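Local coordinates for endoglucanase (PDB 3X17), which hydrolyses internal beta-1,4-glucosidic bonds of cellulose, as an endoglucanase of glycoside hydrolase family 9 with an N-terminal Ig-like domain, at residues A197-P202 against A286-P291; E225-L230 against A294-K299. All blocks are in the same frame, centred on the assembly; numbering follows the deposited sequence.

In the fold
Both contacts lie within the glycoside hydrolase family 9 (alpha/alpha)6 barrel, on the same side of the chain's centre, with their own centres about 12 Å apart. Contact 1 joins the end of helix 184-200 to the end of helix 272-288; contact 2 joins helix 221-235 to the start of helix 294-312. Along the chain the four segments alternate, so each contact ties one helix of the pair 184-200 and 221-235 to one of the pair 272-288 and 294-312. The two touch directly: Phe-289 packs on Phe-296 and on Arg-227, and Ala-290 on Ala-297. These two pairs of consecutive helices thus form one continuous packed region.

Contact 1 of 2, residues A197-P202 against A286-P291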
# COMPACT_ATOMS: atom_id res chain seq x y z
N ALA A 197 8.89 3.48 5.52
CA ALA A 197 8.26 3.07 6.76
C ALA A 197 9.33 2.79 7.82
O ALA A 197 9.17 3.17 8.99
CB ALA A 197 7.39 1.84 6.55
N TYR A 198 10.32 1.99 7.46
CA TYR A 198 11.33 1.62 8.42
C TYR A 198 12.15 2.83 8.83
O TYR A 198 12.38 3.05 10.00
CB TYR A 198 12.25 0.52 7.92
CG TYR A 198 13.43 0.33 8.87
CD1 TYR A 198 13.28 -0.42 10.05
CD2 TYR A 198 14.61 1.04 8.69
CE1 TYR A 198 14.34 -0.56 10.95
CE2 TYR A 198 15.65 0.96 9.62
CZ TYR A 198 15.50 0.17 10.74
OH TYR A 198 16.52 0.09 11.63
N GLU A 199 12.55 3.64 7.86
CA GLU A 199 13.37 4.82 8.11
C GLU A 199 12.71 5.80 9.08
O GLU A 199 13.36 6.35 9.94
CB GLU A 199 13.66 5.54 6.78
CG GLU A 199 14.71 6.63 6.89
CD GLU A 199 15.22 7.05 5.54
OE1 GLU A 199 14.40 7.25 4.62
OE2 GLU A 199 16.46 7.21 5.40
N LEU A 200 11.43 6.06 8.88
CA LEU A 200 10.69 6.99 9.73
C LEU A 200 10.25 6.35 11.05
O LEU A 200 10.24 7.02 12.07
CB LEU A 200 9.47 7.58 8.99
CG LEU A 200 9.86 8.66 7.98
CD1 LEU A 200 8.65 9.09 7.12
CD2 LEU A 200 10.55 9.87 8.70
N TYR A 201 10.02 5.04 11.07
CA TYR A 201 9.51 4.39 12.28
C TYR A 201 10.31 3.15 12.69
O TYR A 201 9.73 2.08 12.89
CB TYR A 201 8.03 4.04 12.09
CG TYR A 201 7.20 5.18 11.52
CD1 TYR A 201 6.98 6.33 12.25
CD2 TYR A 201 6.66 5.11 10.24
CE1 TYR A 201 6.24 7.38 11.73
CE2 TYR A 201 5.90 6.13 9.72
CZ TYR A 201 5.70 7.27 10.46
OH TYR A 201 4.93 8.28 9.94
N PRO A 202 11.63 3.28 12.85
CA PRO A 202 12.51 2.13 13.10
C PRO A 202 12.14 1.39 14.38
O PRO A 202 12.40 0.18 14.51
CB PRO A 202 13.91 2.76 13.23
CG PRO A 202 13.67 4.22 13.60
CD PRO A 202 12.34 4.58 12.91
N ALA A 286 20.79 1.75 -0.12
CA ALA A 286 22.20 2.03 0.15
C ALA A 286 22.33 2.89 1.41
O ALA A 286 23.23 2.69 2.21
CB ALA A 286 22.85 2.71 -1.05
N ARG A 287 21.42 3.82 1.59
CA ARG A 287 21.44 4.70 2.72
C ARG A 287 20.95 3.96 3.93
O ARG A 287 21.50 4.08 4.98
CB ARG A 287 20.57 5.93 2.46
CG ARG A 287 20.19 6.73 3.67
CD ARG A 287 18.76 7.18 3.63
NE ARG A 287 18.48 7.74 2.35
CZ ARG A 287 17.30 7.82 1.76
NH1 ARG A 287 16.21 7.40 2.33
NH2 ARG A 287 17.24 8.36 0.58
N ILE A 288 19.92 3.18 3.78
CA ILE A 288 19.24 2.63 4.93
C ILE A 288 19.93 1.37 5.47
O ILE A 288 19.89 1.12 6.68
CB ILE A 288 17.74 2.40 4.62
CG1 ILE A 288 17.01 3.73 4.52
CG2 ILE A 288 17.07 1.55 5.65
CD1 ILE A 288 15.64 3.61 3.87
N PHE A 289 20.57 0.58 4.60
CA PHE A 289 21.13 -0.71 5.03
C PHE A 289 22.53 -0.51 5.57
O PHE A 289 23.17 -1.47 5.98
CB PHE A 289 21.21 -1.73 3.87
CG PHE A 289 19.96 -2.52 3.67
CD1 PHE A 289 18.91 -2.01 2.91
CD2 PHE A 289 19.85 -3.81 4.21
CE1 PHE A 289 17.73 -2.74 2.74
CE2 PHE A 289 18.67 -4.55 4.04
CZ PHE A 289 17.62 -4.02 3.27
N ALA A 290 23.06 0.71 5.44
CA ALA A 290 24.46 0.98 5.78
C ALA A 290 24.91 0.50 7.18
O ALA A 290 25.96 -0.11 7.29
CB ALA A 290 24.83 2.45 5.55
N PRO A 291 24.09 0.71 8.23
CA PRO A 291 24.49 0.22 9.57
C PRO A 291 24.37 -1.29 9.75
O PRO A 291 24.85 -1.81 10.74
CB PRO A 291 23.51 0.93 10.52
CG PRO A 291 22.83 2.02 9.68
CD PRO A 291 22.84 1.50 8.27
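The carboxylate of Glu-199 and the guanidinium of Arg-287 are nearly parallel, their planes 9° apart, with OE1 of Glu-199 at the guanidinium edge and OE2 tilted 20° out of its plane. CD1 of Ile-288 lies over one face of the carboxylate, 3.8 Å from CD of Glu-199. NH1 of Arg-287 is 2.9 Å from OE1 of Glu-199 in a salt bridge, and it gives a hydrogen bond to OE2 of Glu-199 at 3.1 Å. That bond is bent, at 151°, and enters by the syn lone pair of OE2. A single nitrogen therefore spans the carboxylate, instead of two nitrogens meeting two oxygens. The Glu-199 side chain, with CG anti to the backbone N, runs extended towards the other helix, whereas that of Arg-287 bends at chi2 and chi3 and crosses it at about a right angle.

CG1 of Ile-288 is 3.6 Å from OE2 of Glu-199. On the ring of Tyr-198, CD2 meets the CG2 branch of Ile-288 obliquely at 3.9 Å, and the two side chains slide past each other in opposite directions. Helix 221-235 closes on the same tyrosine through Ile-222 and Leu-223.

The contact packs together the C-terminal ends of two helices of the (alpha/alpha)6 barrel. OE1 of Glu-199 also forms a salt bridge with Lys-196, one turn earlier on its own helix, and NH2 of Arg-287 forms one with Glu-346 of helix 337-351. The charges thus make a chain, Lys-196 to Glu-199 to Arg-287 to Glu-346, in which acid and base alternate. Such mutual compensation would be expected to keep Glu-199 ionised and to link the two helix ends electrostatically as well as by packing.

Contact 2 of 2, residues E225-L230 against A294-K299; sequences EVRWGL and AAFARK
Between segments 225-230 and 294-299 the nearest CA atoms are those of Arg-227 and Phe-296, 8.9 Å apart, a gap bridged by side chains. The Phe-296 ring fills it, carried towards the other helix with CG anti to the backbone N (chi1 178°). Arg-227 covers one face of this ring along much of its length. Its CG sits over the face, 3.6 Å from the centroid of the Phe-296 ring, in a CH-pi contact. Bent at chi2 and chi3, the chain runs on across the ring towards CB of Phe-296, opposite in direction to the phenylalanine side chain, placing CZ of Arg-227 4.3 Å from the centroid of the Phe-296 ring. This cation-pi contact is off-centre, with guanidinium and ring planes inclined by 31°; NH1 of Arg-227 lies 3.5 Å from CD1 of Phe-296. Leu-230, one turn further along, reaches the edge of the same ring, its CD1 4.2 Å from CZ of Phe-296.

The guanidinium is paired with Asp-293, just ahead of helix 294-312: OD2 forms a salt bridge with NH2 of Arg-227, while OD1 accepts a hydrogen bond from the backbone N of Phe-296. With an alanine here instead of Arg-227, the ring would lose the aliphatic and cationic cover of this chain, and Asp-293 would probably be left without this salt bridge.

Phe-289 lies beside the pair, and Phe-234 of helix 221-235 also packs on Phe-296. Behind them, Val-226 and Leu-230 rest on helix 184-200, so within the (alpha/alpha)6 barrel helix 221-235 is packed against both helix 184-200 and helix 294-312.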
# COMPACT_ATOMS: atom_id res chain seq x y z
N GLU A 225 12.94 -8.47 4.36
CA GLU A 225 11.92 -8.65 3.33
C GLU A 225 12.23 -7.77 2.12
O GLU A 225 12.21 -8.23 0.98
CB GLU A 225 10.52 -8.35 3.84
CG GLU A 225 9.43 -8.83 2.84
CD GLU A 225 9.42 -10.36 2.71
OE1 GLU A 225 9.54 -11.04 3.76
OE2 GLU A 225 9.38 -10.87 1.56
N VAL A 226 12.43 -6.48 2.38
CA VAL A 226 12.83 -5.54 1.35
C VAL A 226 13.99 -6.10 0.53
O VAL A 226 14.03 -5.93 -0.68
CB VAL A 226 13.25 -4.18 1.95
CG1 VAL A 226 14.08 -3.39 0.94
CG2 VAL A 226 12.00 -3.39 2.39
N ARG A 227 14.95 -6.73 1.20
CA ARG A 227 16.13 -7.19 0.51
C ARG A 227 15.77 -8.31 -0.48
O ARG A 227 16.30 -8.35 -1.57
CB ARG A 227 17.19 -7.68 1.51
CG ARG A 227 18.54 -7.83 0.85
CD ARG A 227 19.35 -9.00 1.36
NE ARG A 227 20.18 -8.64 2.50
CZ ARG A 227 21.50 -8.81 2.58
NH1 ARG A 227 22.20 -9.36 1.58
NH2 ARG A 227 22.11 -8.43 3.69
N TRP A 228 14.86 -9.19 -0.09
CA TRP A 228 14.30 -10.16 -1.01
C TRP A 228 13.83 -9.48 -2.30
O TRP A 228 14.15 -9.93 -3.39
CB TRP A 228 13.12 -10.92 -0.37
CG TRP A 228 12.67 -12.14 -1.16
CD1 TRP A 228 11.67 -12.21 -2.10
CD2 TRP A 228 13.23 -13.47 -1.08
NE1 TRP A 228 11.59 -13.48 -2.63
CE2 TRP A 228 12.54 -14.27 -2.02
CE3 TRP A 228 14.25 -14.05 -0.31
CZ2 TRP A 228 12.81 -15.63 -2.18
CZ3 TRP A 228 14.55 -15.41 -0.51
CH2 TRP A 228 13.84 -16.18 -1.44
N GLY A 229 13.08 -8.39 -2.18
CA GLY A 229 12.55 -7.74 -3.38
C GLY A 229 13.66 -7.12 -4.19
O GLY A 229 13.68 -7.23 -5.41
N LEU A 230 14.61 -6.49 -3.51
CA LEU A 230 15.66 -5.75 -4.19
C LEU A 230 16.65 -6.68 -4.89
O LEU A 230 17.21 -6.33 -5.95
CB LEU A 230 16.42 -4.88 -3.20
CG LEU A 230 15.57 -3.78 -2.54
CD1 LEU A 230 16.48 -2.99 -1.65
CD2 LEU A 230 15.00 -2.89 -3.66
N ALA A 294 27.01 -3.54 5.18
CA ALA A 294 27.75 -2.57 4.36
C ALA A 294 28.05 -3.09 2.95
O ALA A 294 28.04 -2.32 1.99
CB ALA A 294 29.05 -2.14 5.09
N ALA A 295 28.26 -4.40 2.81
CA ALA A 295 28.47 -5.02 1.51
C ALA A 295 27.18 -4.97 0.64
O ALA A 295 27.23 -4.74 -0.56
CB ALA A 295 28.90 -6.47 1.69
N PHE A 296 26.03 -5.23 1.24
CA PHE A 296 24.78 -5.13 0.51
C PHE A 296 24.48 -3.69 0.15
O PHE A 296 24.07 -3.39 -0.96
CB PHE A 296 23.63 -5.74 1.31
CG PHE A 296 22.31 -5.63 0.64
CD1 PHE A 296 21.98 -6.49 -0.39
CD2 PHE A 296 21.47 -4.55 0.91
CE1 PHE A 296 20.76 -6.37 -1.07
CE2 PHE A 296 20.24 -4.42 0.25
CZ PHE A 296 19.90 -5.33 -0.77
N ALA A 297 24.68 -2.79 1.11
CA ALA A 297 24.67 -1.35 0.85
C ALA A 297 25.46 -0.91 -0.39
O ALA A 297 24.93 -0.17 -1.21
CB ALA A 297 25.16 -0.57 2.08
N ARG A 298 26.74 -1.27 -0.47
CA ARG A 298 27.59 -0.97 -1.64
C ARG A 298 26.99 -1.50 -2.92
O ARG A 298 27.13 -0.89 -3.99
CB ARG A 298 28.99 -1.62 -1.50
CG ARG A 298 29.92 -0.87 -0.55
CD ARG A 298 31.25 -1.61 -0.39
NE ARG A 298 31.81 -1.30 0.92
CZ ARG A 298 31.88 -2.17 1.92
NH1 ARG A 298 31.59 -3.44 1.73
NH2 ARG A 298 32.34 -1.76 3.09
N LYS A 299 26.53 -2.74 -2.86
CA LYS A 299 26.05 -3.40 -4.05
C LYS A 299 24.81 -2.67 -4.55
O LYS A 299 24.65 -2.45 -5.75
CB LYS A 299 25.74 -4.88 -3.76
CG LYS A 299 25.21 -5.68 -4.98
CD LYS A 299 24.71 -7.05 -4.51
CE LYS A 299 24.73 -8.08 -5.62
NZ LYS A 299 23.93 -9.29 -5.23